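PDB 4GEY: porin B from Pseudomonas putida, which probably lets glucose and other sugars pass through the bacterial outer membrane, as a carbohydrate-selective beta-barrel porin. Local coordinates for residues G100-N105 against F116-E121; F204-A209 against P236-W241; L254-S259 against S287-W292. The protein carries 2 engineered substitutions. One frame throughout, in Å; residues are numbered along the deposited sequence.

Contact 1: residues G100-N105 against F116-E121; sequences GRNLSN and FSSVQE. With DMU (decyl-beta-D-maltopyranoside), chain N; BGC (beta-D-glucopyranose), chain B.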
loop_
_atom_site.group_PDB
_atom_site.type_symbol
_atom_site.label_atom_id
_atom_site.label_comp_id
_atom_site.label_asym_id
_atom_site.label_seq_id
_atom_site.Cartn_x
_atom_site.Cartn_y
_atom_site.Cartn_z
ATOM N N GLY A 100 4.320 1.400 -17.248
ATOM C CA GLY A 100 4.255 2.844 -17.231
ATOM C C GLY A 100 5.271 3.568 -16.382
ATOM O O GLY A 100 6.189 2.966 -15.826
ATOM N N ARG A 101 5.088 4.883 -16.289
ATOM C CA ARG A 101 6.026 5.768 -15.617
ATOM C C ARG A 101 5.339 6.584 -14.526
ATOM O O ARG A 101 4.116 6.747 -14.538
ATOM C CB ARG A 101 6.666 6.711 -16.640
ATOM C CG ARG A 101 7.629 6.044 -17.604
ATOM C CD ARG A 101 8.426 7.082 -18.368
ATOM N NE ARG A 101 7.579 7.817 -19.301
ATOM C CZ ARG A 101 8.013 8.782 -20.107
ATOM N NH1 ARG A 101 9.291 9.143 -20.097
ATOM N NH2 ARG A 101 7.163 9.386 -20.923
ATOM N N ASN A 102 6.142 7.112 -13.600
ATOM C CA ASN A 102 5.643 7.803 -12.414
ATOM C C ASN A 102 6.053 9.266 -12.379
ATOM O O ASN A 102 7.247 9.575 -12.370
ATOM C CB ASN A 102 6.183 7.131 -11.150
ATOM C CG ASN A 102 5.521 7.651 -9.881
ATOM O OD1 ASN A 102 4.897 8.717 -9.879
ATOM N ND2 ASN A 102 5.626 6.879 -8.798
ATOM N N LEU A 103 5.062 10.155 -12.303
ATOM C CA LEU A 103 5.292 11.601 -12.152
ATOM C C LEU A 103 6.204 11.965 -10.980
ATOM O O LEU A 103 7.055 12.856 -11.107
ATOM C CB LEU A 103 3.966 12.335 -11.967
ATOM C CG LEU A 103 3.679 13.530 -12.873
ATOM C CD1 LEU A 103 3.022 14.655 -12.078
ATOM C CD2 LEU A 103 4.916 14.004 -13.610
ATOM N N SER A 104 6.002 11.289 -9.847
ATOM C CA SER A 104 6.795 11.515 -8.647
ATOM C C SER A 104 8.304 11.458 -8.918
ATOM O O SER A 104 9.078 12.270 -8.400
ATOM C CB SER A 104 6.423 10.512 -7.544
ATOM O OG SER A 104 5.236 10.888 -6.874
ATOM N N ASN A 105 8.724 10.507 -9.739
ATOM C CA ASN A 105 10.126 10.449 -10.111
ATOM C C ASN A 105 10.490 11.486 -11.159
ATOM O O ASN A 105 11.491 12.190 -11.034
ATOM C CB ASN A 105 10.463 9.059 -10.616
ATOM C CG ASN A 105 10.299 8.016 -9.550
ATOM O OD1 ASN A 105 10.604 8.260 -8.378
ATOM N ND2 ASN A 105 9.796 6.854 -9.934
ATOM N N PHE A 116 8.561 10.356 -0.698
ATOM C CA PHE A 116 8.308 9.133 0.038
ATOM C C PHE A 116 7.043 8.487 -0.491
ATOM O O PHE A 116 7.065 7.345 -0.940
ATOM C CB PHE A 116 8.247 9.382 1.553
ATOM C CG PHE A 116 9.581 9.640 2.159
ATOM C CD1 PHE A 116 10.423 8.591 2.471
ATOM C CD2 PHE A 116 10.017 10.938 2.383
ATOM C CE1 PHE A 116 11.683 8.820 3.013
ATOM C CE2 PHE A 116 11.268 11.181 2.931
ATOM C CZ PHE A 116 12.106 10.117 3.246
ATOM N N SER A 117 5.949 9.235 -0.457
ATOM C CA SER A 117 4.716 8.817 -1.100
ATOM C C SER A 117 4.862 8.951 -2.620
ATOM O O SER A 117 5.949 9.230 -3.131
ATOM C CB SER A 117 3.531 9.652 -0.595
ATOM O OG SER A 117 2.295 9.145 -1.082
ATOM N N SER A 118 3.763 8.748 -3.334
ATOM C CA SER A 118 3.783 8.655 -4.784
ATOM C C SER A 118 2.422 9.068 -5.306
ATOM O O SER A 118 1.388 8.704 -4.730
ATOM C CB SER A 118 4.091 7.220 -5.220
ATOM O OG SER A 118 3.677 7.000 -6.555
ATOM N N VAL A 119 2.411 9.828 -6.393
ATOM C CA VAL A 119 1.158 10.359 -6.918
ATOM C C VAL A 119 0.474 9.369 -7.844
ATOM O O VAL A 119 -0.590 9.648 -8.394
ATOM C CB VAL A 119 1.371 11.695 -7.642
ATOM C CG1 VAL A 119 1.963 12.683 -6.681
ATOM C CG2 VAL A 119 2.285 11.517 -8.850
ATOM N N GLN A 120 1.094 8.207 -8.013
ATOM C CA GLN A 120 0.489 7.144 -8.798
ATOM C C GLN A 120 0.725 5.818 -8.090
ATOM O O GLN A 120 1.648 5.081 -8.456
ATOM C CB GLN A 120 1.075 7.104 -10.213
ATOM C CG GLN A 120 0.673 8.268 -11.079
ATOM C CD GLN A 120 1.621 8.483 -12.267
ATOM O OE1 GLN A 120 2.584 9.262 -12.178
ATOM N NE2 GLN A 120 1.347 7.799 -13.381
ATOM N N GLU A 121 -0.110 5.518 -7.091
ATOM C CA GLU A 121 0.083 4.333 -6.239
ATOM C C GLU A 121 0.301 3.064 -7.046
ATOM O O GLU A 121 0.995 2.166 -6.615
ATOM C CB GLU A 121 -1.101 4.114 -5.278
ATOM C CG GLU A 121 -2.458 3.795 -5.946
ATOM C CD GLU A 121 -2.654 2.315 -6.269
ATOM O OE1 GLU A 121 -3.636 1.963 -6.962
ATOM O OE2 GLU A 121 -1.849 1.484 -5.804
HETATM C C1 DMU N . 2.555 9.354 -22.962
HETATM C C2 DMU N . 3.943 9.584 -23.277
HETATM C C3 DMU N . 4.392 10.992 -23.386
HETATM C C4 DMU N . 3.776 11.959 -22.342
HETATM O O5 DMU N . 2.339 11.536 -21.984
HETATM C C6 DMU N . 2.056 10.131 -21.852
HETATM O O7 DMU N . 5.835 11.071 -23.275
HETATM O O16 DMU N . 0.638 10.001 -21.751
HETATM C C18 DMU N . 0.004 9.879 -20.490
HETATM C C19 DMU N . -1.538 9.991 -20.507
HETATM C C22 DMU N . -2.327 8.915 -21.316
HETATM C C25 DMU N . -3.839 8.885 -21.113
HETATM C C28 DMU N . -4.467 7.783 -20.283
HETATM C C31 DMU N . -5.918 7.936 -19.869
HETATM O O49 DMU N . 2.332 7.917 -22.650
HETATM O O55 DMU N . 4.303 8.833 -24.490
HETATM C C57 DMU N . 3.714 13.229 -22.807
HETATM O O61 DMU N . 3.159 14.194 -21.977
HETATM C C5 DMU N . 8.000 11.624 -23.967
HETATM C C7 DMU N . 8.322 12.503 -22.886
HETATM C C8 DMU N . 8.054 13.940 -23.149
HETATM C C9 DMU N . 6.809 14.287 -24.053
HETATM O O1 DMU N . 6.133 13.014 -24.633
HETATM C C10 DMU N . 6.582 11.657 -24.314
HETATM O O2 DMU N . 7.961 14.644 -21.936
HETATM O O3 DMU N . 8.414 10.240 -23.667
HETATM O O4 DMU N . 9.732 12.304 -22.588
HETATM C C11 DMU N . 7.139 15.109 -25.039
HETATM O O6 DMU N . 7.611 16.361 -24.694
HETATM C C2 BGC B . 3.076 0.218 -5.619
HETATM C C3 BGC B . 1.931 -0.042 -4.859
HETATM C C4 BGC B . 2.119 -1.165 -3.944
HETATM C C5 BGC B . 3.353 -0.995 -3.006
HETATM C C6 BGC B . 3.705 -2.105 -2.309
HETATM C C1 BGC B . 4.211 0.555 -4.800
HETATM O O1 BGC B . 5.294 0.782 -5.628
HETATM O O2 BGC B . 2.792 1.325 -6.536
HETATM O O3 BGC B . 0.811 -0.296 -5.775
HETATM O O4 BGC B . 0.942 -1.344 -3.208
HETATM O O5 BGC B . 4.504 -0.545 -3.901
HETATM O O6 BGC B . 4.418 -3.117 -2.939
#
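Arg101 offers its carbonyl O to Gln120 NE2 in a weak bond at 3.2 Å. Arg101 NH2 donates to O3 of a bound decyl maltoside. Asn102 has CG anti to the backbone N (chi1 -170°), and this carries its amide toward Ser118. Asn102 ND2 donates to Ser118 OG at 3.0 Å, with the hydroxyl slightly tilted from the amide plane. The other end of the amide caps the helix that starts at Leu103: Asn102 OD1 accepts from Ser104 N at 2.8 Å, and this N-H lies above the carbonyl plane. Leu103 gives its backbone N to Gln120 OE1 in a nearly straight bond (N-H...O 171°). The Gln120 amide therefore bridges two consecutive peptide groups, with its plane steeply turned against that of Asn102. Leu103 CB also packs on Val119 CG2 at 3.6 Å. Ser104 OG accepts from Val119 N at 3.1 Å, while its strongest polar partner is Gln115 OE1. Ser118 OG also accepts from Gln120 N, which makes an ST turn. The result is an N-capped short helix tied by buried polar side chains to an irregular loop. That loop runs into the glucose pocket, where the Glu121 carbonyl lies against the bound sugar, as modelled accepting from its O3, and Lys431 pairs with the Glu121 carboxylate.

Contact 2: residues F204-A209 against P236-W241; sequences FVQVGA and PMEAVW. Engineered in segment 236-241: Met237 (natural residue Val). With C8E ((hydroxyethyloxy)tri(ethyloxy)octane), chain C.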
loop_
_atom_site.group_PDB
_atom_site.type_symbol
_atom_site.label_atom_id
_atom_site.label_comp_id
_atom_site.label_asym_id
_atom_site.label_seq_id
_atom_site.Cartn_x
_atom_site.Cartn_y
_atom_site.Cartn_z
ATOM N N PHE A 204 -10.834 -10.255 16.013
ATOM C CA PHE A 204 -9.859 -11.328 15.813
ATOM C C PHE A 204 -8.412 -10.939 16.101
ATOM O O PHE A 204 -8.061 -9.765 16.116
ATOM C CB PHE A 204 -10.009 -12.001 14.429
ATOM C CG PHE A 204 -9.628 -11.133 13.251
ATOM C CD1 PHE A 204 -8.308 -11.049 12.823
ATOM C CD2 PHE A 204 -10.593 -10.476 12.517
ATOM C CE1 PHE A 204 -7.963 -10.285 11.706
ATOM C CE2 PHE A 204 -10.250 -9.717 11.409
ATOM C CZ PHE A 204 -8.934 -9.622 11.012
ATOM N N VAL A 205 -7.582 -11.944 16.338
ATOM C CA VAL A 205 -6.150 -11.737 16.509
ATOM C C VAL A 205 -5.433 -12.585 15.476
ATOM O O VAL A 205 -5.980 -13.572 14.992
ATOM C CB VAL A 205 -5.675 -12.118 17.934
ATOM C CG1 VAL A 205 -6.302 -11.195 18.960
ATOM C CG2 VAL A 205 -6.017 -13.548 18.237
ATOM N N GLN A 206 -4.216 -12.196 15.120
ATOM C CA GLN A 206 -3.468 -12.935 14.106
ATOM C C GLN A 206 -1.991 -12.633 14.162
ATOM O O GLN A 206 -1.574 -11.541 14.565
ATOM C CB GLN A 206 -3.996 -12.635 12.705
ATOM C CG GLN A 206 -3.888 -11.195 12.263
ATOM C CD GLN A 206 -4.348 -11.040 10.820
ATOM O OE1 GLN A 206 -4.660 -12.032 10.154
ATOM N NE2 GLN A 206 -4.394 -9.799 10.327
ATOM N N VAL A 207 -1.205 -13.613 13.744
ATOM C CA VAL A 207 0.244 -13.480 13.692
ATOM C C VAL A 207 0.674 -14.172 12.412
ATOM O O VAL A 207 -0.036 -15.046 11.912
ATOM C CB VAL A 207 0.926 -14.131 14.936
ATOM C CG1 VAL A 207 0.514 -15.586 15.080
ATOM C CG2 VAL A 207 2.443 -14.016 14.863
ATOM N N GLY A 208 1.813 -13.771 11.866
ATOM C CA GLY A 208 2.302 -14.378 10.646
ATOM C C GLY A 208 3.812 -14.453 10.604
ATOM O O GLY A 208 4.501 -13.820 11.398
ATOM N N ALA A 209 4.324 -15.243 9.670
ATOM C CA ALA A 209 5.759 -15.312 9.431
ATOM C C ALA A 209 6.000 -15.248 7.922
ATOM O O ALA A 209 5.571 -16.131 7.176
ATOM C CB ALA A 209 6.336 -16.577 10.024
ATOM N N PRO A 236 4.653 -10.207 11.726
ATOM C CA PRO A 236 3.634 -9.239 12.142
ATOM C C PRO A 236 2.621 -9.851 13.093
ATOM O O PRO A 236 2.339 -11.046 12.967
ATOM C CB PRO A 236 2.944 -8.872 10.823
ATOM C CG PRO A 236 3.106 -10.053 9.978
ATOM C CD PRO A 236 4.388 -10.744 10.386
HETATM N N MSE A 237 2.107 -9.052 14.030
HETATM C CA MSE A 237 0.991 -9.453 14.905
HETATM C C MSE A 237 -0.094 -8.391 14.839
HETATM O O MSE A 237 0.199 -7.216 14.625
HETATM C CB MSE A 237 1.440 -9.580 16.359
HETATM C CG MSE A 237 2.736 -10.309 16.550
HETATM SE SE MSE A 237 3.455 -10.038 18.352
HETATM C CE MSE A 237 2.108 -11.028 19.372
ATOM N N GLU A 238 -1.341 -8.778 15.047
ATOM C CA GLU A 238 -2.413 -7.800 14.917
ATOM C C GLU A 238 -3.684 -8.180 15.646
ATOM O O GLU A 238 -4.037 -9.354 15.744
ATOM C CB GLU A 238 -2.737 -7.573 13.444
ATOM C CG GLU A 238 -3.423 -6.261 13.153
ATOM C CD GLU A 238 -3.613 -6.041 11.666
ATOM O OE1 GLU A 238 -3.665 -7.045 10.914
ATOM O OE2 GLU A 238 -3.696 -4.869 11.249
ATOM N N ALA A 239 -4.367 -7.167 16.156
ATOM C CA ALA A 239 -5.706 -7.333 16.692
ATOM C C ALA A 239 -6.610 -6.455 15.850
ATOM O O ALA A 239 -6.269 -5.303 15.572
ATOM C CB ALA A 239 -5.752 -6.919 18.157
ATOM N N VAL A 240 -7.743 -7.006 15.421
ATOM C CA VAL A 240 -8.666 -6.288 14.546
ATOM C C VAL A 240 -10.084 -6.326 15.109
ATOM O O VAL A 240 -10.726 -7.380 15.152
ATOM C CB VAL A 240 -8.624 -6.843 13.105
ATOM C CG1 VAL A 240 -9.715 -6.234 12.246
ATOM C CG2 VAL A 240 -7.258 -6.603 12.481
ATOM N N TRP A 241 -10.561 -5.166 15.557
ATOM C CA TRP A 241 -11.897 -5.030 16.134
ATOM C C TRP A 241 -12.842 -4.376 15.116
ATOM O O TRP A 241 -12.550 -3.290 14.599
ATOM C CB TRP A 241 -11.811 -4.167 17.391
ATOM C CG TRP A 241 -13.096 -3.999 18.155
ATOM C CD1 TRP A 241 -14.106 -4.903 18.274
ATOM C CD2 TRP A 241 -13.493 -2.848 18.918
ATOM N NE1 TRP A 241 -15.101 -4.397 19.076
ATOM C CE2 TRP A 241 -14.754 -3.134 19.479
ATOM C CE3 TRP A 241 -12.902 -1.605 19.183
ATOM C CZ2 TRP A 241 -15.439 -2.222 20.288
ATOM C CZ3 TRP A 241 -13.578 -0.704 19.992
ATOM C CH2 TRP A 241 -14.834 -1.016 20.530
HETATM C C1 C8E C . 0.062 -5.421 19.864
HETATM C C2 C8E C . -0.289 -6.587 18.961
HETATM C C3 C8E C . -1.469 -7.334 19.568
HETATM C C4 C8E C . -1.138 -8.800 19.818
HETATM C C5 C8E C . -2.181 -9.720 19.199
HETATM C C6 C8E C . -1.490 -10.846 18.433
HETATM C C7 C8E C . -1.726 -12.192 19.103
HETATM C C8 C8E C . -1.248 -13.367 18.255
HETATM O O9 C8E C . -2.363 -14.141 17.849
HETATM C C10 C8E C . -2.048 -15.511 17.663
HETATM C C11 C8E C . -3.230 -16.287 17.079
HETATM O O12 C8E C . -3.098 -17.669 17.364
#
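Gln206 and Glu238 face each other as a hydrogen-bonded antiparallel pair, and their side chains run alongside one another. Gln206 NE2 donates to Glu238 OE1 at 2.9 Å. The amide and carboxylate are nearly coplanar, 13° apart, and the oxygen lies in the amide plane. On the same face, the Phe204 ring takes Val240 CB over one side, 3.7 Å from the ring centroid, in a CH-pi contact. Phe204 CG sits between the backbone N and the carbonyl carbon (chi1 69°), and the ring thereby leans over the neighbouring strand. Val205, Val207, Ala239 and Met237 occupy the opposite face. Met237 is an engineered selenomethionine; its CG lies 4.1 Å from Val207 CG2. A detergent chain runs against Val207 and Met237, consistent with a membrane-facing surface. Backbone bonds set this register, among them Val240 N to Phe204 O at 2.9 Å and Gly208 N to Pro236 O at 3.0 Å. Further out, Gln206 NE2 also donates to Asp157 O. Arg253 forms a salt bridge with Glu238 OE1, while Trp292 NE1 and Asn159 N hold OE2. Strand 190-198 pairs with the other edge of segment 204-209, and strand 248-259 pairs with that of segment 236-241.

Contact 3: residues L254-S259 against S287-W292; sequences LGYYYS and SKHGWW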
loop_
_atom_site.group_PDB
_atom_site.type_symbol
_atom_site.label_atom_id
_atom_site.label_comp_id
_atom_site.label_asym_id
_atom_site.label_seq_id
_atom_site.Cartn_x
_atom_site.Cartn_y
_atom_site.Cartn_z
ATOM N N LEU A 254 -4.819 -2.794 15.567
ATOM C CA LEU A 254 -3.605 -2.460 16.296
ATOM C C LEU A 254 -2.596 -3.578 16.063
ATOM O O LEU A 254 -2.915 -4.755 16.246
ATOM C CB LEU A 254 -3.888 -2.267 17.789
ATOM C CG LEU A 254 -2.679 -2.212 18.737
ATOM C CD1 LEU A 254 -1.947 -0.882 18.682
ATOM C CD2 LEU A 254 -3.110 -2.489 20.145
ATOM N N GLY A 255 -1.384 -3.214 15.640
ATOM C CA GLY A 255 -0.384 -4.207 15.285
ATOM C C GLY A 255 1.063 -3.864 15.587
ATOM O O GLY A 255 1.417 -2.717 15.870
ATOM N N TYR A 256 1.904 -4.887 15.505
ATOM C CA TYR A 256 3.333 -4.774 15.753
ATOM C C TYR A 256 4.033 -5.704 14.757
ATOM O O TYR A 256 3.513 -6.771 14.430
ATOM C CB TYR A 256 3.632 -5.168 17.207
ATOM C CG TYR A 256 5.089 -5.432 17.511
ATOM C CD1 TYR A 256 5.944 -4.398 17.891
ATOM C CD2 TYR A 256 5.613 -6.715 17.422
ATOM C CE1 TYR A 256 7.283 -4.641 18.155
ATOM C CE2 TYR A 256 6.942 -6.963 17.680
ATOM C CZ TYR A 256 7.774 -5.933 18.054
ATOM O OH TYR A 256 9.100 -6.199 18.329
ATOM N N TYR A 257 5.186 -5.299 14.241
ATOM C CA TYR A 257 5.979 -6.200 13.396
ATOM C C TYR A 257 7.397 -6.331 13.939
ATOM O O TYR A 257 7.926 -5.408 14.571
ATOM C CB TYR A 257 6.030 -5.737 11.929
ATOM C CG TYR A 257 6.678 -4.387 11.744
ATOM C CD1 TYR A 257 8.043 -4.271 11.561
ATOM C CD2 TYR A 257 5.925 -3.231 11.771
ATOM C CE1 TYR A 257 8.640 -3.043 11.415
ATOM C CE2 TYR A 257 6.517 -1.990 11.617
ATOM C CZ TYR A 257 7.875 -1.907 11.445
ATOM O OH TYR A 257 8.470 -0.680 11.302
ATOM N N TYR A 258 8.008 -7.478 13.668
ATOM C CA TYR A 258 9.388 -7.719 14.045
ATOM C C TYR A 258 10.081 -8.415 12.885
ATOM O O TYR A 258 9.544 -9.362 12.303
ATOM C CB TYR A 258 9.479 -8.559 15.323
ATOM C CG TYR A 258 10.896 -8.760 15.811
ATOM C CD1 TYR A 258 11.540 -7.790 16.585
ATOM C CD2 TYR A 258 11.598 -9.924 15.509
ATOM C CE1 TYR A 258 12.840 -7.982 17.034
ATOM C CE2 TYR A 258 12.902 -10.110 15.948
ATOM C CZ TYR A 258 13.510 -9.140 16.709
ATOM O OH TYR A 258 14.801 -9.344 17.142
ATOM N N SER A 259 11.267 -7.933 12.543
ATOM C CA SER A 259 11.967 -8.435 11.381
ATOM C C SER A 259 13.322 -8.962 11.774
ATOM O O SER A 259 14.122 -8.236 12.341
ATOM C CB SER A 259 12.135 -7.326 10.352
ATOM O OG SER A 259 12.889 -7.783 9.241
ATOM N N SER A 287 17.782 -6.645 13.982
ATOM C CA SER A 287 16.353 -6.566 13.692
ATOM C C SER A 287 15.833 -5.159 13.384
ATOM O O SER A 287 16.530 -4.153 13.581
ATOM C CB SER A 287 15.558 -7.118 14.878
ATOM O OG SER A 287 15.414 -6.141 15.904
ATOM N N LYS A 288 14.588 -5.112 12.909
ATOM C CA LYS A 288 13.800 -3.880 12.823
ATOM C C LYS A 288 12.491 -4.191 13.534
ATOM O O LYS A 288 12.167 -5.368 13.724
ATOM C CB LYS A 288 13.516 -3.505 11.367
ATOM C CG LYS A 288 14.750 -3.378 10.491
ATOM C CD LYS A 288 14.399 -2.937 9.077
ATOM C CE LYS A 288 14.712 -1.469 8.845
ATOM N NZ LYS A 288 13.598 -0.558 9.223
ATOM N N HIS A 289 11.735 -3.162 13.920
ATOM C CA HIS A 289 10.439 -3.371 14.571
ATOM C C HIS A 289 9.602 -2.092 14.527
ATOM O O HIS A 289 10.150 -0.999 14.391
ATOM C CB HIS A 289 10.635 -3.811 16.028
ATOM C CG HIS A 289 11.146 -2.723 16.915
ATOM N ND1 HIS A 289 10.337 -1.721 17.406
ATOM C CD2 HIS A 289 12.390 -2.454 17.367
ATOM C CE1 HIS A 289 11.059 -0.889 18.136
ATOM N NE2 HIS A 289 12.306 -1.318 18.135
ATOM N N GLY A 290 8.280 -2.223 14.661
ATOM C CA GLY A 290 7.412 -1.059 14.720
ATOM C C GLY A 290 5.974 -1.393 15.050
ATOM O O GLY A 290 5.646 -2.562 15.243
ATOM N N TRP A 291 5.123 -0.366 15.116
ATOM C CA TRP A 291 3.713 -0.527 15.476
ATOM C C TRP A 291 2.819 0.196 14.486
ATOM O O TRP A 291 3.277 1.025 13.697
ATOM C CB TRP A 291 3.417 0.078 16.846
ATOM C CG TRP A 291 4.165 -0.477 18.000
ATOM C CD1 TRP A 291 5.443 -0.168 18.379
ATOM C CD2 TRP A 291 3.665 -1.390 18.980
ATOM N NE1 TRP A 291 5.773 -0.851 19.524
ATOM C CE2 TRP A 291 4.698 -1.611 19.911
ATOM C CE3 TRP A 291 2.445 -2.051 19.153
ATOM C CZ2 TRP A 291 4.552 -2.474 20.993
ATOM C CZ3 TRP A 291 2.301 -2.900 20.233
ATOM C CH2 TRP A 291 3.347 -3.106 21.134
ATOM N N TRP A 292 1.525 -0.092 14.542
ATOM C CA TRP A 292 0.593 0.570 13.638
ATOM C C TRP A 292 -0.824 0.577 14.176
ATOM O O TRP A 292 -1.213 -0.292 14.972
ATOM C CB TRP A 292 0.614 -0.073 12.259
ATOM C CG TRP A 292 -0.072 -1.394 12.170
ATOM C CD1 TRP A 292 -1.426 -1.627 12.123
ATOM C CD2 TRP A 292 0.553 -2.676 12.068
ATOM N NE1 TRP A 292 -1.674 -2.974 12.020
ATOM C CE2 TRP A 292 -0.479 -3.642 11.983
ATOM C CE3 TRP A 292 1.884 -3.105 12.049
ATOM C CZ2 TRP A 292 -0.218 -5.006 11.881
ATOM C CZ3 TRP A 292 2.140 -4.461 11.952
ATOM C CH2 TRP A 292 1.092 -5.396 11.865
HETATM O O HOH W 1 11.169 -0.415 11.062
#
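Trp292 lays one face of its indole over Gly255, whose CA is 3.5 Å from the centroid of the six-membered ring. Tyr256 N comes over the same ring nearer its rim. The Tyr257 ring covers Gly290 in the other direction, with Gly290 N over one face. At their edges these two rings meet, Tyr257 CD2 being 4.0 Å from Trp292 CZ3. Both have CG between the backbone N and the carbonyl carbon (chi1 62° for Tyr257, 75° for Trp292), which swings each ring across to the partner strand. This is aromatic rescue of glycine, used twice. On the other face of the sheet, the edge of Tyr256 meets the face of Trp291, centroids 5.1 Å apart and planes at 61°. Backbone bonds such as Tyr257 N to Gly290 O (3.0 Å) join the strands. With an alanine at Trp292, Gly255 is likely to lose the ring that covers it, and the Glu238 carboxylate one of its N-H donors. Water 1 links Tyr257 OH and Lys288 NZ, and His319 also bonds the tyrosine hydroxyl. Helix 175-178 packs on Tyr257 and Trp292 through Val175. Strand 232-245 pairs with segment 254-259 on its far side, while strand 309-319 flanks segment 287-292.

In the fold
The three contacts follow one another along the chain, and all belong to the OprB-family carbohydrate-selective porin barrel. Contacts 2 and 3 are neighbours in the barrel wall, their centres 11 Å apart. Strands 232-245 and 248-259 pair directly between them: Met237 N is 2.7 Å from Tyr256 O, a probable hydrogen bond. The four strands thus form a continuous antiparallel run of the wall. Contact 1 lies on the opposite side of the chain's centre, about 30 Å from contact 2 and 26 Å from contact 3, centre to centre. It belongs to a helix and loop between strands 89-100 and 129-140. Contacts 2 and 3 build wall, whereas contact 1 shapes a loop at the sugar site.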